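Local coordinates for protein aquaporin AqpM (Methanothermobacter marburgensis str. Marburg, PDB 2F2B) that forms a tetrameric membrane channel that lets water move in both directions in response to osmotic differences and also gives a transient rise in glycerol flux, at residues Gly36-Asn40 / Pro41-Gly45; Asp217-Asn220 / Tyr221-Ile224. All coordinates share one frame; numbering follows the deposited sequence.

Contact 1 comes first along the chain, in the loop that joins helix 4-33 to helix 52-73, and contact 2 follows much later, in the connection from helix 200-214 to helix 224-243. Their centres lie 23 Å apart and their nearest atoms about 11 Å, so the two do not touch. Contact 1 sits farther out, about 24 Å from the centre of the chain against 15 Å for contact 2, in a loop predicted to be extracellular. The loop at 36-45 packs against a neighbouring subunit of the homotetramer as well as on its own chain, whereas no other chain of the assembly touches residues 217-224, which reach the second NPA motif.

Contact 1. Residues Gly36-Asn40 / Pro41-Gly45; sequences GTSPN and PFNIG
Pro41 leads from Asn40 into a type I beta turn that Asn40 and Asn43 close, and its ring restrains phi, here -52°. The turn belongs to the loop between helices 4-33 and 52-73, predicted to be extracellular. At Phe42 the aromatic side chain lies alongside that of Asn40, both pointing the same way; amide and ring are nearly coplanar, 18° apart, with the amide closest to the CB end of Phe42 and oblique to its ring. Within the turn, the carbonyl of Phe42 accepts a hydrogen bond from the side chain of Asn192, while Asn40 and Phe42 both pack on Met31 of a neighbouring subunit. Asn43 completes the turn: its N donates to Asn40 O at 3.0 Å, a bent bond that approaches from above the carbonyl plane. The backbone places CB of Asn43 3.1 Å from Ser38 OG, and the first torsion, with CG anti to the backbone N (chi1 -173°), carries the amide to the edge of van der Waals range of the Pro39 ring. Pro39 and Asn43 also reach the neighbouring subunit, touching its Ile32 and Leu49 respectively. The hydroxyl of Ser38 lies within hydrogen-bonding distance of two backbone acceptors, with OG 2.7 Å from Asn43 O and 2.8 Å from Asn40 O; its one proton may alternate over the two. The CB of Ile44 points away from 36-40, and its side chain packs on Phe138 and Pro139 of the same chain. Asn40 O and Asn43 O, both acceptors, approach to 3.1 Å; the Ser38 hydroxyl close to both and the N-H of Asn43 on Asn40 O probably ease the approach of the two oxygens.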
ATOM      1  N   GLY A  36       5.100   1.550 -26.564  1.00 22.28           N
ATOM      2  CA  GLY A  36       5.778   2.696 -25.987  1.00 23.09           C
ATOM      3  C   GLY A  36       7.279   2.646 -26.205  1.00 23.79           C
ATOM      4  O   GLY A  36       7.828   1.600 -26.542  1.00 24.11           O
ATOM      5  N   THR A  37       7.944   3.779 -26.014  1.00 24.84           N
ATOM      6  CA  THR A  37       9.390   3.855 -26.193  1.00 26.22           C
ATOM      7  C   THR A  37      10.096   3.909 -24.844  1.00 25.89           C
ATOM      8  O   THR A  37       9.832   4.791 -24.032  1.00 26.44           O
ATOM      9  CB  THR A  37       9.785   5.108 -27.006  1.00 28.03           C
ATOM     10  OG1 THR A  37       9.127   5.077 -28.279  1.00 30.77           O
ATOM     11  CG2 THR A  37      11.293   5.154 -27.223  1.00 28.73           C
ATOM     12  N   SER A  38      10.993   2.956 -24.614  1.00 25.85           N
ATOM     13  CA  SER A  38      11.747   2.880 -23.366  1.00 26.48           C
ATOM     14  C   SER A  38      13.017   3.728 -23.433  1.00 25.72           C
ATOM     15  O   SER A  38      13.647   3.829 -24.486  1.00 25.63           O
ATOM     16  CB  SER A  38      12.119   1.425 -23.074  1.00 27.05           C
ATOM     17  OG  SER A  38      13.019   1.339 -21.986  1.00 28.77           O
ATOM     18  N   PRO A  39      13.411   4.348 -22.305  1.00 24.79           N
ATOM     19  CA  PRO A  39      14.615   5.186 -22.258  1.00 23.97           C
ATOM     20  C   PRO A  39      15.920   4.413 -22.440  1.00 23.15           C
ATOM     21  O   PRO A  39      16.920   4.977 -22.887  1.00 22.53           O
ATOM     22  CB  PRO A  39      14.515   5.857 -20.888  1.00 24.82           C
ATOM     23  CG  PRO A  39      13.812   4.823 -20.064  1.00 24.74           C
ATOM     24  CD  PRO A  39      12.724   4.351 -21.001  1.00 25.00           C
ATOM     25  N   ASN A  40      15.915   3.133 -22.076  1.00 22.19           N
ATOM     26  CA  ASN A  40      17.092   2.283 -22.226  1.00 21.39           C
ATOM     27  C   ASN A  40      16.701   0.801 -22.176  1.00 21.81           C
ATOM     28  O   ASN A  40      15.628   0.450 -21.682  1.00 21.42           O
ATOM     29  CB  ASN A  40      18.146   2.599 -21.153  1.00 21.93           C
ATOM     30  CG  ASN A  40      17.726   2.162 -19.766  1.00 23.47           C
ATOM     31  OD1 ASN A  40      17.088   2.914 -19.027  1.00 24.96           O
ATOM     32  ND2 ASN A  40      18.079   0.935 -19.405  1.00 22.24           N
ATOM     33  N   PRO A  41      17.570  -0.087 -22.694  1.00 21.54           N
ATOM     34  CA  PRO A  41      17.370  -1.540 -22.745  1.00 21.26           C
ATOM     35  C   PRO A  41      17.006  -2.255 -21.446  1.00 19.99           C
ATOM     36  O   PRO A  41      16.298  -3.260 -21.475  1.00 19.45           O
ATOM     37  CB  PRO A  41      18.691  -2.047 -23.321  1.00 22.99           C
ATOM     38  CG  PRO A  41      19.092  -0.934 -24.229  1.00 23.37           C
ATOM     39  CD  PRO A  41      18.830   0.278 -23.367  1.00 23.07           C
ATOM     40  N   PHE A  42      17.496  -1.748 -20.318  1.00 18.17           N
ATOM     41  CA  PHE A  42      17.222  -2.364 -19.017  1.00 17.66           C
ATOM     42  C   PHE A  42      15.726  -2.283 -18.700  1.00 17.88           C
ATOM     43  O   PHE A  42      15.180  -3.145 -18.008  1.00 17.22           O
ATOM     44  CB  PHE A  42      18.034  -1.652 -17.929  1.00 16.86           C
ATOM     45  CG  PHE A  42      18.083  -2.390 -16.616  1.00 17.65           C
ATOM     46  CD1 PHE A  42      17.775  -1.733 -15.429  1.00 16.77           C
ATOM     47  CD2 PHE A  42      18.476  -3.725 -16.562  1.00 17.51           C
ATOM     48  CE1 PHE A  42      17.859  -2.393 -14.202  1.00 16.92           C
ATOM     49  CE2 PHE A  42      18.564  -4.397 -15.336  1.00 18.55           C
ATOM     50  CZ  PHE A  42      18.255  -3.727 -14.155  1.00 16.10           C
ATOM     51  N   ASN A  43      15.077  -1.241 -19.211  1.00 17.09           N
ATOM     52  CA  ASN A  43      13.642  -1.024 -19.026  1.00 17.23           C
ATOM     53  C   ASN A  43      12.962  -1.725 -20.208  1.00 18.40           C
ATOM     54  O   ASN A  43      12.997  -1.233 -21.337  1.00 19.01           O
ATOM     55  CB  ASN A  43      13.357   0.489 -19.024  1.00 17.25           C
ATOM     56  CG  ASN A  43      11.911   0.831 -18.680  1.00 16.16           C
ATOM     57  OD1 ASN A  43      11.636   1.886 -18.102  1.00 18.82           O
ATOM     58  ND2 ASN A  43      10.984  -0.042 -19.050  1.00 14.65           N
ATOM     59  N   ILE A  44      12.362  -2.884 -19.947  1.00 18.01           N
ATOM     60  CA  ILE A  44      11.714  -3.672 -20.997  1.00 19.35           C
ATOM     61  C   ILE A  44      10.238  -3.375 -21.230  1.00 19.29           C
ATOM     62  O   ILE A  44       9.609  -3.985 -22.096  1.00 19.40           O
ATOM     63  CB  ILE A  44      11.834  -5.185 -20.715  1.00 20.17           C
ATOM     64  CG1 ILE A  44      10.973  -5.559 -19.504  1.00 21.70           C
ATOM     65  CG2 ILE A  44      13.288  -5.554 -20.461  1.00 21.59           C
ATOM     66  CD1 ILE A  44      10.829  -7.049 -19.291  1.00 23.98           C
ATOM     67  N   GLY A  45       9.682  -2.446 -20.465  1.00 17.89           N
ATOM     68  CA  GLY A  45       8.275  -2.129 -20.616  1.00 18.46           C
ATOM     69  C   GLY A  45       7.640  -1.982 -19.251  1.00 17.40           C
ATOM     70  O   GLY A  45       6.729  -1.180 -19.059  1.00 17.61           O
TER

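Contact 2. Residues Asp217-Asn220 / Tyr221-Ile224; sequences DLWN and YYSI
Trp219 and Tyr222 are brought together by different first torsions: CG of Trp219 stands anti to its own carbonyl carbon (chi1 -64°), that of Tyr222 anti to its backbone N (chi1 -164°), and the two side chains run side by side. They form a T-shaped (edge-to-face) pair, the edge of the indole six-membered ring turned to the tyrosine face, with centroids 5.4 Å apart and planes at 78°. CZ3 of Trp219 lies over the Tyr222 ring, off-centre toward its rim. The pair belongs to the link between helix 200-214, which starts within the second NPA motif, and helix 224-243. An Asx turn precedes the pair: Asp217 OD1 accepts from Trp219 N at 3.3 Å, a long bond that meets the oxygen nearly along its C-O bond direction. Backbone bonds of i to i+3 spacing then wind the chain forward, Tyr221 N to Leu218 O at 2.8 Å and Tyr222 N to Trp219 O at 3.1 Å. Leu218 and Tyr221 both lean on Tyr207 of helix 200-214, and Trp219 makes a second edge-to-face pair with that residue. The phenol of Tyr222 reaches back to the NPA motif, its OH hydrogen-bonded to the carbonyl of Pro200, while the hydroxyl of Ser223 pairs with that of Tyr143. A water donates to Trp219 O and accepts from Ser223 N, bridging Trp219 and Ser223. On Tyr221, Asn220 OD1 sits over one ring face, offset toward the rim and 3.2 Å from CD2.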
ATOM      1  N   ASP A 217      11.030 -20.600 -25.248  1.00 22.98           N
ATOM      2  CA  ASP A 217      11.735 -21.625 -24.487  1.00 23.88           C
ATOM      3  C   ASP A 217      12.678 -20.970 -23.474  1.00 23.14           C
ATOM      4  O   ASP A 217      13.769 -20.521 -23.828  1.00 22.40           O
ATOM      5  CB  ASP A 217      12.517 -22.509 -25.467  1.00 26.02           C
ATOM      6  CG  ASP A 217      13.333 -23.585 -24.780  1.00 28.51           C
ATOM      7  OD1 ASP A 217      13.237 -23.747 -23.543  1.00 27.50           O
ATOM      8  OD2 ASP A 217      14.077 -24.280 -25.503  1.00 30.86           O
ATOM      9  N   LEU A 218      12.251 -20.923 -22.216  1.00 22.04           N
ATOM     10  CA  LEU A 218      13.047 -20.309 -21.154  1.00 21.17           C
ATOM     11  C   LEU A 218      13.636 -21.343 -20.193  1.00 20.47           C
ATOM     12  O   LEU A 218      14.302 -20.985 -19.220  1.00 19.67           O
ATOM     13  CB  LEU A 218      12.172 -19.330 -20.356  1.00 20.85           C
ATOM     14  CG  LEU A 218      11.481 -18.199 -21.125  1.00 21.19           C
ATOM     15  CD1 LEU A 218      10.444 -17.519 -20.231  1.00 21.08           C
ATOM     16  CD2 LEU A 218      12.518 -17.197 -21.604  1.00 21.31           C
ATOM     17  N   TRP A 219      13.405 -22.620 -20.475  1.00 19.27           N
ATOM     18  CA  TRP A 219      13.877 -23.693 -19.605  1.00 20.00           C
ATOM     19  C   TRP A 219      15.361 -23.681 -19.254  1.00 19.94           C
ATOM     20  O   TRP A 219      15.764 -24.220 -18.225  1.00 19.26           O
ATOM     21  CB  TRP A 219      13.484 -25.047 -20.198  1.00 20.59           C
ATOM     22  CG  TRP A 219      11.999 -25.226 -20.249  1.00 21.04           C
ATOM     23  CD1 TRP A 219      11.213 -25.248 -21.365  1.00 21.30           C
ATOM     24  CD2 TRP A 219      11.116 -25.375 -19.131  1.00 20.36           C
ATOM     25  NE1 TRP A 219       9.892 -25.402 -21.009  1.00 21.95           N
ATOM     26  CE2 TRP A 219       9.805 -25.483 -19.645  1.00 20.58           C
ATOM     27  CE3 TRP A 219      11.306 -25.428 -17.743  1.00 19.90           C
ATOM     28  CZ2 TRP A 219       8.687 -25.641 -18.819  1.00 20.41           C
ATOM     29  CZ3 TRP A 219      10.193 -25.586 -16.922  1.00 20.05           C
ATOM     30  CH2 TRP A 219       8.901 -25.692 -17.465  1.00 18.91           C
ATOM     31  N   ASN A 220      16.171 -23.064 -20.103  1.00 20.59           N
ATOM     32  CA  ASN A 220      17.604 -22.981 -19.858  1.00 21.73           C
ATOM     33  C   ASN A 220      17.910 -22.125 -18.627  1.00 21.06           C
ATOM     34  O   ASN A 220      19.013 -22.180 -18.080  1.00 20.64           O
ATOM     35  CB  ASN A 220      18.291 -22.413 -21.101  1.00 25.81           C
ATOM     36  CG  ASN A 220      17.389 -21.474 -21.882  1.00 30.38           C
ATOM     37  OD1 ASN A 220      17.153 -20.336 -21.478  1.00 34.46           O
ATOM     38  ND2 ASN A 220      16.861 -21.957 -23.004  1.00 34.72           N
ATOM     39  N   TYR A 221      16.924 -21.350 -18.186  1.00 19.48           N
ATOM     40  CA  TYR A 221      17.085 -20.484 -17.017  1.00 19.59           C
ATOM     41  C   TYR A 221      16.418 -21.066 -15.774  1.00 18.52           C
ATOM     42  O   TYR A 221      16.633 -20.578 -14.660  1.00 17.70           O
ATOM     43  CB  TYR A 221      16.456 -19.110 -17.275  1.00 19.55           C
ATOM     44  CG  TYR A 221      17.064 -18.312 -18.403  1.00 23.03           C
ATOM     45  CD1 TYR A 221      18.378 -17.848 -18.331  1.00 24.63           C
ATOM     46  CD2 TYR A 221      16.311 -17.988 -19.531  1.00 24.79           C
ATOM     47  CE1 TYR A 221      18.926 -17.074 -19.355  1.00 26.30           C
ATOM     48  CE2 TYR A 221      16.848 -17.217 -20.560  1.00 27.52           C
ATOM     49  CZ  TYR A 221      18.154 -16.764 -20.464  1.00 27.66           C
ATOM     50  OH  TYR A 221      18.681 -15.989 -21.474  1.00 31.17           O
ATOM     51  N   TYR A 222      15.613 -22.108 -15.958  1.00 18.27           N
ATOM     52  CA  TYR A 222      14.882 -22.693 -14.843  1.00 16.83           C
ATOM     53  C   TYR A 222      15.701 -23.077 -13.609  1.00 16.70           C
ATOM     54  O   TYR A 222      15.213 -22.935 -12.488  1.00 15.98           O
ATOM     55  CB  TYR A 222      14.045 -23.893 -15.319  1.00 16.03           C
ATOM     56  CG  TYR A 222      12.978 -24.304 -14.323  1.00 16.33           C
ATOM     57  CD1 TYR A 222      12.066 -23.369 -13.828  1.00 16.12           C
ATOM     58  CD2 TYR A 222      12.903 -25.615 -13.844  1.00 16.73           C
ATOM     59  CE1 TYR A 222      11.111 -23.724 -12.874  1.00 14.70           C
ATOM     60  CE2 TYR A 222      11.948 -25.980 -12.892  1.00 16.67           C
ATOM     61  CZ  TYR A 222      11.059 -25.027 -12.410  1.00 16.01           C
ATOM     62  OH  TYR A 222      10.132 -25.371 -11.453  1.00 16.87           O
ATOM     63  N   SER A 223      16.932 -23.554 -13.792  1.00 16.49           N
ATOM     64  CA  SER A 223      17.754 -23.938 -12.642  1.00 16.18           C
ATOM     65  C   SER A 223      17.952 -22.768 -11.672  1.00 15.24           C
ATOM     66  O   SER A 223      18.094 -22.967 -10.466  1.00 16.12           O
ATOM     67  CB  SER A 223      19.115 -24.482 -13.103  1.00 17.00           C
ATOM     68  OG  SER A 223      19.815 -23.533 -13.885  1.00 19.48           O
ATOM     69  N   ILE A 224      17.962 -21.550 -12.202  1.00 14.63           N
ATOM     70  CA  ILE A 224      18.123 -20.358 -11.371  1.00 15.14           C
ATOM     71  C   ILE A 224      16.988 -20.287 -10.353  1.00 15.76           C
ATOM     72  O   ILE A 224      17.204 -20.016  -9.170  1.00 14.79           O
ATOM     73  CB  ILE A 224      18.053 -19.070 -12.223  1.00 16.00           C
ATOM     74  CG1 ILE A 224      19.288 -18.964 -13.117  1.00 16.25           C
ATOM     75  CG2 ILE A 224      17.910 -17.841 -11.321  1.00 16.53           C
ATOM     76  CD1 ILE A 224      19.200 -17.846 -14.132  1.00 16.32           C
TER
HETATM   77  O   HOH W   1      17.801 -24.767 -16.254  1.00 29.70           O